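Local structure of acyl-CoA dehydrogenase FadE3 (Mycobacterium smegmatis, 4IV6) at residues Met287-Met291 with Asp336-Val340; Ala330-Leu335 with Tyr355-Pro360. The protein is an acyl-CoA dehydrogenase, a flavoprotein that binds dihydroflavine-adenine dinucleotide and assembles from four copies of its chain. One frame throughout, in Å; residues are numbered along the deposited sequence.

Contact 1 (Met287-Met291 with Asp336-Val340). With FDA (dihydroflavine-adenine dinucleotide), chain C.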
ATOM      1  N   MET B 287     -13.218  -4.880  -0.694  1.00 12.28           N
ATOM      2  CA  MET B 287     -12.480  -4.756  -1.953  1.00 12.56           C
ATOM      3  C   MET B 287     -13.333  -3.992  -2.957  1.00 12.25           C
ATOM      4  O   MET B 287     -12.838  -3.106  -3.631  1.00 11.88           O
ATOM      5  CB  MET B 287     -12.074  -6.113  -2.540  1.00 13.22           C
ATOM      6  CG  MET B 287     -10.852  -6.725  -1.894  1.00 14.39           C
ATOM      7  SD  MET B 287     -10.309  -8.231  -2.776  1.00 15.15           S
ATOM      8  CE  MET B 287     -11.576  -9.424  -2.409  1.00 15.38           C
ATOM      9  N   LEU B 288     -14.620  -4.339  -3.071  1.00 12.52           N
ATOM     10  CA  LEU B 288     -15.497  -3.628  -4.022  1.00 12.31           C
ATOM     11  C   LEU B 288     -15.578  -2.134  -3.698  1.00 12.37           C
ATOM     12  O   LEU B 288     -15.571  -1.290  -4.601  1.00 11.84           O
ATOM     13  CB  LEU B 288     -16.901  -4.245  -4.015  1.00 12.59           C
ATOM     14  CG  LEU B 288     -16.895  -5.683  -4.532  1.00 12.63           C
ATOM     15  CD1 LEU B 288     -18.213  -6.345  -4.168  1.00 13.04           C
ATOM     16  CD2 LEU B 288     -16.614  -5.703  -6.036  1.00 12.80           C
ATOM     17  N   ALA B 289     -15.723  -1.811  -2.412  1.00 12.66           N
ATOM     18  CA  ALA B 289     -15.812  -0.416  -2.001  1.00 12.78           C
ATOM     19  C   ALA B 289     -14.534   0.347  -2.360  1.00 12.78           C
ATOM     20  O   ALA B 289     -14.600   1.464  -2.862  1.00 12.37           O
ATOM     21  CB  ALA B 289     -16.099  -0.297  -0.505  1.00 13.11           C
ATOM     22  N   ASP B 290     -13.383  -0.276  -2.105  1.00 13.22           N
ATOM     23  CA  ASP B 290     -12.095   0.358  -2.393  0.50 13.24           C
ATOM     24  C   ASP B 290     -11.915   0.524  -3.893  1.00 13.27           C
ATOM     25  O   ASP B 290     -11.516   1.591  -4.352  1.00 12.26           O
ATOM     26  CB  ASP B 290     -10.941  -0.430  -1.796  0.50 13.51           C
ATOM     27  CG  ASP B 290     -10.814  -0.216  -0.322  0.50 13.98           C
ATOM     28  OD1 ASP B 290     -11.386   0.770   0.184  0.50 14.39           O
ATOM     29  OD2 ASP B 290     -10.173  -1.041   0.351  0.50 14.72           O
ATOM     30  N   MET B 291     -12.261  -0.511  -4.652  1.00 13.11           N
ATOM     31  CA  MET B 291     -12.175  -0.477  -6.117  1.00 13.68           C
ATOM     32  C   MET B 291     -13.048   0.641  -6.712  1.00 13.30           C
ATOM     33  O   MET B 291     -12.601   1.447  -7.559  1.00 13.78           O
ATOM     34  CB  MET B 291     -12.589  -1.850  -6.707  1.00 14.41           C
ATOM     35  CG  MET B 291     -11.641  -2.986  -6.346  1.00 15.45           C
ATOM     36  SD  MET B 291     -12.400  -4.637  -6.492  1.00 16.80           S
ATOM     37  CE  MET B 291     -12.367  -4.835  -8.241  1.00 16.67           C
ATOM     38  N   ASP B 336      -7.467  -7.033  -7.899  1.00 12.86           N
ATOM     39  CA  ASP B 336      -8.539  -7.276  -6.922  1.00 13.20           C
ATOM     40  C   ASP B 336      -9.745  -7.940  -7.588  1.00 12.83           C
ATOM     41  O   ASP B 336     -10.372  -8.788  -6.985  1.00 12.62           O
ATOM     42  CB  ASP B 336      -8.950  -6.017  -6.198  1.00 13.82           C
ATOM     43  CG  ASP B 336      -7.952  -5.601  -5.096  1.00 15.51           C
ATOM     44  OD1 ASP B 336      -7.022  -6.369  -4.723  1.00 15.76           O
ATOM     45  OD2 ASP B 336      -8.107  -4.474  -4.603  1.00 16.07           O
ATOM     46  N   ALA B 337     -10.000  -7.627  -8.861  1.00 12.53           N
ATOM     47  CA  ALA B 337     -11.063  -8.310  -9.609  1.00 12.55           C
ATOM     48  C   ALA B 337     -10.748  -9.798  -9.785  1.00 12.60           C
ATOM     49  O   ALA B 337     -11.656 -10.617  -9.714  1.00 12.97           O
ATOM     50  CB  ALA B 337     -11.327  -7.649 -10.952  1.00 12.66           C
ATOM     51  N   VAL B 338      -9.459 -10.141  -9.971  1.00 12.38           N
ATOM     52  CA  VAL B 338      -9.033 -11.525 -10.032  1.00 12.50           C
ATOM     53  C   VAL B 338      -9.363 -12.168  -8.677  1.00 12.48           C
ATOM     54  O   VAL B 338      -9.930 -13.275  -8.643  1.00 12.54           O
ATOM     55  CB  VAL B 338      -7.538 -11.652 -10.387  1.00 12.56           C
ATOM     56  CG1 VAL B 338      -6.988 -13.030 -10.102  1.00 12.79           C
ATOM     57  CG2 VAL B 338      -7.348 -11.341 -11.859  1.00 12.77           C
ATOM     58  N   ARG B 339      -9.037 -11.456  -7.587  1.00 12.33           N
ATOM     59  CA  ARG B 339      -9.213 -11.992  -6.226  1.00 12.54           C
ATOM     60  C   ARG B 339     -10.701 -12.287  -5.986  1.00 12.53           C
ATOM     61  O   ARG B 339     -11.072 -13.317  -5.426  1.00 13.01           O
ATOM     62  CB  ARG B 339      -8.755 -11.002  -5.143  1.00 12.50           C
ATOM     63  CG  ARG B 339      -7.266 -10.668  -5.096  1.00 12.65           C
ATOM     64  CD  ARG B 339      -7.058  -9.598  -4.034  1.00 12.99           C
ATOM     65  NE  ARG B 339      -5.745  -8.969  -3.953  1.00 13.08           N
ATOM     66  CZ  ARG B 339      -4.704  -9.469  -3.304  1.00 13.47           C
ATOM     67  NH1 ARG B 339      -4.779 -10.658  -2.699  1.00 13.95           N
ATOM     68  NH2 ARG B 339      -3.595  -8.756  -3.208  1.00 13.38           N
ATOM     69  N   VAL B 340     -11.545 -11.364  -6.412  1.00 12.26           N
ATOM     70  CA  VAL B 340     -12.995 -11.499  -6.233  1.00 12.40           C
ATOM     71  C   VAL B 340     -13.542 -12.760  -6.877  1.00 12.58           C
ATOM     72  O   VAL B 340     -14.502 -13.332  -6.370  1.00 12.74           O
ATOM     73  CB  VAL B 340     -13.744 -10.228  -6.707  1.00 12.27           C
ATOM     74  CG1 VAL B 340     -15.239 -10.444  -6.811  1.00 12.63           C
ATOM     75  CG2 VAL B 340     -13.482  -9.086  -5.714  1.00 12.18           C
TER
HETATM   76  PA  FDA C 401     -15.002 -18.850  -3.643  1.00 15.63           P
HETATM   77  O1A FDA C 401     -16.125 -18.873  -4.627  1.00 13.93           O
HETATM   78  O2A FDA C 401     -15.027 -19.627  -2.347  1.00 15.53           O
HETATM   79  O5B FDA C 401     -14.705 -17.331  -3.244  1.00 14.53           O
HETATM   80  C5B FDA C 401     -14.815 -16.250  -4.180  1.00 13.72           C
HETATM   81  C4B FDA C 401     -14.311 -14.975  -3.503  1.00 12.96           C
HETATM   82  O4B FDA C 401     -15.063 -14.778  -2.294  1.00 12.41           O
HETATM   83  C3B FDA C 401     -12.855 -15.080  -3.080  1.00 12.50           C
HETATM   84  O3B FDA C 401     -12.330 -13.771  -3.062  1.00 12.48           O
HETATM   85  C2B FDA C 401     -12.968 -15.585  -1.647  1.00 12.56           C
HETATM   86  O2B FDA C 401     -11.835 -15.309  -0.856  1.00 11.66           O
HETATM   87  C1B FDA C 401     -14.190 -14.844  -1.181  1.00 12.11           C
HETATM   88  N9A FDA C 401     -14.872 -15.533  -0.100  1.00 12.85           N
HETATM   89  C8A FDA C 401     -15.579 -16.669  -0.200  1.00 12.70           C
HETATM   90  N7A FDA C 401     -16.080 -16.986   1.005  1.00 13.97           N
HETATM   91  C5A FDA C 401     -15.691 -16.024   1.903  1.00 13.18           C
HETATM   92  C6A FDA C 401     -15.849 -15.781   3.347  1.00 14.15           C
HETATM   93  N6A FDA C 401     -16.570 -16.640   4.120  1.00 14.05           N
HETATM   94  N1A FDA C 401     -15.261 -14.669   3.856  1.00 14.48           N
HETATM   95  C2A FDA C 401     -14.545 -13.820   3.097  1.00 14.22           C
HETATM   96  N3A FDA C 401     -14.340 -13.993   1.767  1.00 13.15           N
HETATM   97  C4A FDA C 401     -14.886 -15.069   1.153  1.00 13.09           C
HETATM   98  N1  FDA C 401      -8.336 -27.268  -5.300  1.00 15.11           N
HETATM   99  C2  FDA C 401      -8.202 -28.574  -5.016  1.00 14.51           C
HETATM  100  O2  FDA C 401      -9.046 -29.132  -4.264  1.00 14.21           O
HETATM  101  N3  FDA C 401      -7.169 -29.271  -5.494  1.00 15.07           N
HETATM  102  C4  FDA C 401      -6.244 -28.746  -6.304  1.00 14.37           C
HETATM  103  O4  FDA C 401      -5.335 -29.439  -6.728  1.00 15.58           O
HETATM  104  C4X FDA C 401      -6.309 -27.342  -6.666  1.00 14.79           C
HETATM  105  N5  FDA C 401      -5.432 -26.717  -7.471  1.00 14.56           N
HETATM  106  C5X FDA C 401      -5.823 -25.559  -8.084  1.00 15.06           C
HETATM  107  C6  FDA C 401      -5.178 -25.097  -9.237  1.00 14.85           C
HETATM  108  C7  FDA C 401      -5.548 -23.919  -9.840  1.00 14.63           C
HETATM  109  C7M FDA C 401      -4.862 -23.449 -11.089  1.00 15.03           C
HETATM  110  C8  FDA C 401      -6.588 -23.170  -9.296  1.00 15.13           C
HETATM  111  C8M FDA C 401      -7.047 -21.873  -9.865  1.00 15.37           C
HETATM  112  C9  FDA C 401      -7.218 -23.592  -8.159  1.00 15.33           C
HETATM  113  C9A FDA C 401      -6.871 -24.793  -7.552  1.00 15.36           C
HETATM  114  N10 FDA C 401      -7.578 -25.239  -6.388  1.00 16.43           N
HETATM  115  C10 FDA C 401      -7.459 -26.611  -6.089  1.00 15.13           C
HETATM  116  C1' FDA C 401      -8.896 -24.657  -6.104  1.00 16.65           C
HETATM  117  C2' FDA C 401      -8.663 -23.509  -5.147  1.00 19.87           C
HETATM  118  O2' FDA C 401      -8.202 -23.973  -3.871  1.00 20.37           O
HETATM  119  C3' FDA C 401      -9.963 -22.700  -5.090  1.00 21.81           C
HETATM  120  O3' FDA C 401     -10.040 -21.856  -6.268  1.00 23.43           O
HETATM  121  C4' FDA C 401     -10.010 -21.850  -3.848  1.00 22.38           C
HETATM  122  O4' FDA C 401     -10.389 -22.711  -2.794  1.00 26.56           O
HETATM  123  C5' FDA C 401     -11.035 -20.722  -3.905  1.00 20.67           C
HETATM  124  O5' FDA C 401     -12.260 -21.263  -4.283  1.00 21.10           O
HETATM  125  P   FDA C 401     -13.381 -20.611  -5.161  1.00 19.81           P
HETATM  126  O1P FDA C 401     -12.825 -20.244  -6.481  1.00 19.30           O
HETATM  127  O2P FDA C 401     -14.466 -21.617  -5.090  1.00 22.28           O
HETATM  128  O3P FDA C 401     -13.645 -19.251  -4.347  1.00 16.73           O
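Two methionines, Met287 and Met291, reach from helix 282-310 across to Asp336, Ala337, Arg339 and Val340 at the end of helix 316-340. The two helices run nearly antiparallel here, at 156°, and their axes come no closer than 10.7 Å, so long flexible side chains have to bridge the gap.

The bridging itself is apolar. Met287 stretches out as far as its sulfur and then bends (chi3 -70°), which turns CE onto Val340 CG2 at 3.8 Å. Its SD lies across the aliphatic stem of Arg339, roughly at a right angle to it, with CD 3.7 Å away. One turn on, Met291 puts SD 3.7 Å from Asp336 CB and swings CE over the backbone and CB of Ala337; helix 234-270 backs this pair through Phe261 and Ala264.

The polar ends pair along helix 316-340. Arg339 NE forms a salt bridge with Asp336 OD1 at 3.0 Å, a rather bent bond (131° at the hydrogen), with the oxygen somewhat out of the guanidinium plane. A second carboxylate, Glu328 of the third subunit, takes Arg339 NH2.

What these segments offer the ligand is backbone: O3B of the dihydroflavine-adenine dinucleotide donates to Arg339 O at 2.7 Å, and Val340 O approaches its ribose.

Chemically, the methionines make only van der Waals contacts, with side-chain carbons and with the backbone at Ala337, while the arginine, held between carboxylates of two subunits, probably has its positive charge stabilised. The helix end that presents a carbonyl to the ligand is thus packed on one side and tied to a neighbouring subunit.

Contact 2 (Ala330-Leu335 with Tyr355-Pro360)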
ATOM      1  N   ALA B 330      -5.788   1.247 -12.213  1.00 12.51           N
ATOM      2  CA  ALA B 330      -6.265   0.119 -13.039  1.00 12.56           C
ATOM      3  C   ALA B 330      -5.570  -1.191 -12.691  1.00 12.55           C
ATOM      4  O   ALA B 330      -6.203  -2.239 -12.660  1.00 12.56           O
ATOM      5  CB  ALA B 330      -6.156   0.424 -14.536  1.00 12.64           C
ATOM      6  N   MET B 331      -4.264  -1.140 -12.432  1.00 12.68           N
ATOM      7  CA  MET B 331      -3.504  -2.333 -12.015  1.00 13.22           C
ATOM      8  C   MET B 331      -4.014  -2.879 -10.685  1.00 12.90           C
ATOM      9  O   MET B 331      -4.213  -4.094 -10.537  1.00 13.02           O
ATOM     10  CB  MET B 331      -2.015  -1.996 -11.917  1.00 13.80           C
ATOM     11  CG  MET B 331      -1.113  -3.154 -11.567  1.00 15.06           C
ATOM     12  SD  MET B 331      -0.957  -4.368 -12.903  1.00 17.51           S
ATOM     13  CE  MET B 331      -2.161  -5.637 -12.563  1.00 17.29           C
ATOM     14  N   GLN B 332      -4.268  -1.989  -9.727  1.00 12.52           N
ATOM     15  CA  GLN B 332      -4.808  -2.408  -8.416  1.00 12.61           C
ATOM     16  C   GLN B 332      -6.192  -3.054  -8.559  1.00 12.03           C
ATOM     17  O   GLN B 332      -6.462  -4.135  -7.998  1.00 11.59           O
ATOM     18  CB  GLN B 332      -4.901  -1.212  -7.485  1.00 13.40           C
ATOM     19  CG  GLN B 332      -3.519  -0.671  -7.105  1.00 14.34           C
ATOM     20  CD  GLN B 332      -3.537   0.728  -6.491  1.00 15.76           C
ATOM     21  OE1 GLN B 332      -4.583   1.295  -6.141  1.00 16.46           O
ATOM     22  NE2 GLN B 332      -2.359   1.315  -6.402  1.00 16.77           N
ATOM     23  N   ILE B 333      -7.056  -2.401  -9.337  1.00 11.54           N
ATOM     24  CA  ILE B 333      -8.393  -2.899  -9.550  1.00 11.83           C
ATOM     25  C   ILE B 333      -8.366  -4.223 -10.314  1.00 12.03           C
ATOM     26  O   ILE B 333      -9.157  -5.148  -9.991  1.00 12.61           O
ATOM     27  CB  ILE B 333      -9.290  -1.839 -10.229  1.00 11.99           C
ATOM     28  CG1 ILE B 333      -9.539  -0.689  -9.239  1.00 12.16           C
ATOM     29  CG2 ILE B 333     -10.604  -2.435 -10.704  1.00 12.16           C
ATOM     30  CD1 ILE B 333     -10.286   0.486  -9.856  1.00 12.68           C
ATOM     31  N   ALA B 334      -7.469  -4.348 -11.304  1.00 11.93           N
ATOM     32  CA  ALA B 334      -7.401  -5.589 -12.088  1.00 11.90           C
ATOM     33  C   ALA B 334      -7.043  -6.776 -11.196  1.00 12.03           C
ATOM     34  O   ALA B 334      -7.671  -7.804 -11.263  1.00 11.88           O
ATOM     35  CB  ALA B 334      -6.430  -5.469 -13.242  1.00 11.89           C
ATOM     36  N   LEU B 335      -6.063  -6.604 -10.315  1.00 12.17           N
ATOM     37  CA  LEU B 335      -5.678  -7.690  -9.418  1.00 12.63           C
ATOM     38  C   LEU B 335      -6.811  -8.041  -8.472  1.00 12.82           C
ATOM     39  O   LEU B 335      -7.092  -9.222  -8.293  1.00 12.72           O
ATOM     40  CB  LEU B 335      -4.412  -7.361  -8.638  1.00 12.89           C
ATOM     41  CG  LEU B 335      -4.022  -8.317  -7.501  1.00 13.61           C
ATOM     42  CD1 LEU B 335      -3.797  -9.725  -8.016  1.00 14.23           C
ATOM     43  CD2 LEU B 335      -2.761  -7.776  -6.878  1.00 14.16           C
ATOM     44  N   TYR B 355      -7.720  -8.374 -18.269  1.00 13.10           N
ATOM     45  CA  TYR B 355      -7.507  -7.021 -17.748  1.00 13.21           C
ATOM     46  C   TYR B 355      -6.215  -6.952 -16.949  1.00 12.79           C
ATOM     47  O   TYR B 355      -5.515  -5.954 -16.994  1.00 12.68           O
ATOM     48  CB  TYR B 355      -8.684  -6.508 -16.908  1.00 13.29           C
ATOM     49  CG  TYR B 355     -10.044  -6.800 -17.490  1.00 13.87           C
ATOM     50  CD1 TYR B 355     -10.331  -6.572 -18.831  1.00 14.57           C
ATOM     51  CD2 TYR B 355     -11.068  -7.283 -16.669  1.00 14.44           C
ATOM     52  CE1 TYR B 355     -11.591  -6.849 -19.351  1.00 15.40           C
ATOM     53  CE2 TYR B 355     -12.314  -7.564 -17.181  1.00 14.93           C
ATOM     54  CZ  TYR B 355     -12.572  -7.335 -18.502  1.00 15.59           C
ATOM     55  OH  TYR B 355     -13.838  -7.584 -18.947  1.00 17.91           O
ATOM     56  N   PHE B 356      -5.939  -8.010 -16.199  1.00 12.57           N
ATOM     57  CA  PHE B 356      -4.739  -8.120 -15.382  1.00 12.52           C
ATOM     58  C   PHE B 356      -3.486  -8.088 -16.278  1.00 12.59           C
ATOM     59  O   PHE B 356      -2.506  -7.452 -15.948  1.00 12.65           O
ATOM     60  CB  PHE B 356      -4.818  -9.420 -14.557  1.00 12.53           C
ATOM     61  CG  PHE B 356      -3.611  -9.718 -13.712  1.00 12.75           C
ATOM     62  CD1 PHE B 356      -3.442  -9.120 -12.470  1.00 12.83           C
ATOM     63  CD2 PHE B 356      -2.664 -10.646 -14.120  1.00 13.11           C
ATOM     64  CE1 PHE B 356      -2.330  -9.427 -11.676  1.00 12.82           C
ATOM     65  CE2 PHE B 356      -1.567 -10.945 -13.330  1.00 13.24           C
ATOM     66  CZ  PHE B 356      -1.407 -10.343 -12.113  1.00 12.97           C
ATOM     67  N   ARG B 357      -3.539  -8.766 -17.419  1.00 12.76           N
ATOM     68  CA  ARG B 357      -2.409  -8.780 -18.356  1.00 12.91           C
ATOM     69  C   ARG B 357      -2.276  -7.456 -19.115  1.00 12.80           C
ATOM     70  O   ARG B 357      -1.194  -7.104 -19.517  1.00 12.49           O
ATOM     71  CB  ARG B 357      -2.578  -9.918 -19.383  1.00 13.54           C
ATOM     72  CG  ARG B 357      -2.323 -11.321 -18.873  1.00 13.58           C
ATOM     73  CD  ARG B 357      -2.345 -12.309 -20.016  1.00 14.26           C
ATOM     74  NE  ARG B 357      -3.687 -12.493 -20.557  1.00 14.58           N
ATOM     75  CZ  ARG B 357      -4.149 -12.000 -21.702  1.00 15.18           C
ATOM     76  NH1 ARG B 357      -3.378 -11.302 -22.520  1.00 15.66           N
ATOM     77  NH2 ARG B 357      -5.394 -12.275 -22.071  1.00 15.51           N
ATOM     78  N   ASP B 358      -3.388  -6.753 -19.330  1.00 12.82           N
ATOM     79  CA  ASP B 358      -3.378  -5.504 -20.099  1.00 13.17           C
ATOM     80  C   ASP B 358      -2.934  -4.283 -19.263  1.00 13.11           C
ATOM     81  O   ASP B 358      -2.282  -3.380 -19.766  1.00 13.38           O
ATOM     82  CB  ASP B 358      -4.742  -5.231 -20.710  1.00 13.32           C
ATOM     83  CG  ASP B 358      -4.999  -6.059 -21.977  1.00 13.97           C
ATOM     84  OD1 ASP B 358      -4.044  -6.697 -22.492  1.00 14.32           O
ATOM     85  OD2 ASP B 358      -6.149  -6.058 -22.448  1.00 13.88           O
ATOM     86  N   ALA B 359      -3.260  -4.288 -17.978  1.00 12.86           N
ATOM     87  CA  ALA B 359      -3.043  -3.123 -17.123  1.00 12.75           C
ATOM     88  C   ALA B 359      -1.586  -2.640 -17.002  1.00 12.79           C
ATOM     89  O   ALA B 359      -1.352  -1.435 -17.057  1.00 13.03           O
ATOM     90  CB  ALA B 359      -3.662  -3.370 -15.732  1.00 12.54           C
ATOM     91  N   PRO B 360      -0.620  -3.549 -16.901  1.00 12.90           N
ATOM     92  CA  PRO B 360       0.763  -3.113 -16.830  1.00 13.32           C
ATOM     93  C   PRO B 360       1.261  -2.333 -18.048  1.00 13.86           C
ATOM     94  O   PRO B 360       2.203  -1.528 -17.913  1.00 13.83           O
ATOM     95  CB  PRO B 360       1.549  -4.417 -16.647  1.00 13.43           C
ATOM     96  CG  PRO B 360       0.564  -5.411 -16.177  1.00 13.30           C
ATOM     97  CD  PRO B 360      -0.734  -5.012 -16.774  1.00 13.08           C
TER
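Helices 316-340 and 352-364 of the C-terminal helical domain pack here as an almost antiparallel pair, inclined at 164°, and Ala334 and Ala359 are what let them close up. With only a methyl at each of these positions, the axes come within 8.6 Å. Ala334 CB sits against the backbone of the other helix, 3.8 Å from Phe356 CA, and also meets Tyr355 O. In return Ala359 CB rests on Met331 CA at 3.9 Å. The two methyls are 4.3 Å apart, CB to CB.

Larger side chains close one flank. Met331 starts with CG anti to the backbone N (chi1 -177°) and then folds at chi2 and chi3, which brings its sulfur to the Pro360 ring, SD to CG 3.8 Å. The terminal methyl turns to the Phe356 ring, where CE lies 3.7 Å from CD1, approaching obliquely. Leu335 runs alongside Phe356, pointing the same way, and sets CD1 4.0 Å from CE1. The ring edge meanwhile faces the backbone at Ala334 C.

Beyond this flank comes the third subunit: its own Phe356 stacks with the Phe356 ring, its Pro360 packs on the same residue, and its Leu335 lies against Met331. Tyr355 leads elsewhere, into helix 234-270, where its OH is hydrogen-bonded to Asp263.

Everything that crosses between the two helices is van der Waals packing, and most of it is buried. Close antiparallel helices with alanines at the interface are in keeping with the mainly helical C-terminal bundle of acyl-CoA dehydrogenases, here joined through an aromatic pair to the same bundle of the third subunit.

In the fold
Along the chain, 287-291 comes first, on helix 282-310. After the turn into helix 316-340, the chain passes 330-335 and directly afterwards 336-340, which closes contact 1 as a long helical hairpin. A shorter excursion then leads into helix 352-364, and 355-360 folds back to close contact 2. The segments therefore alternate and the two loops cross, sharing helix 316-340, which stands between its two partners. Their centres lie about 11 Å apart, and the two contacts touch, Ile333 reaching the backbone O of Met291 and Val338 packing on Phe356. Together they tie three helices of the C-terminal domain, and both face the third subunit.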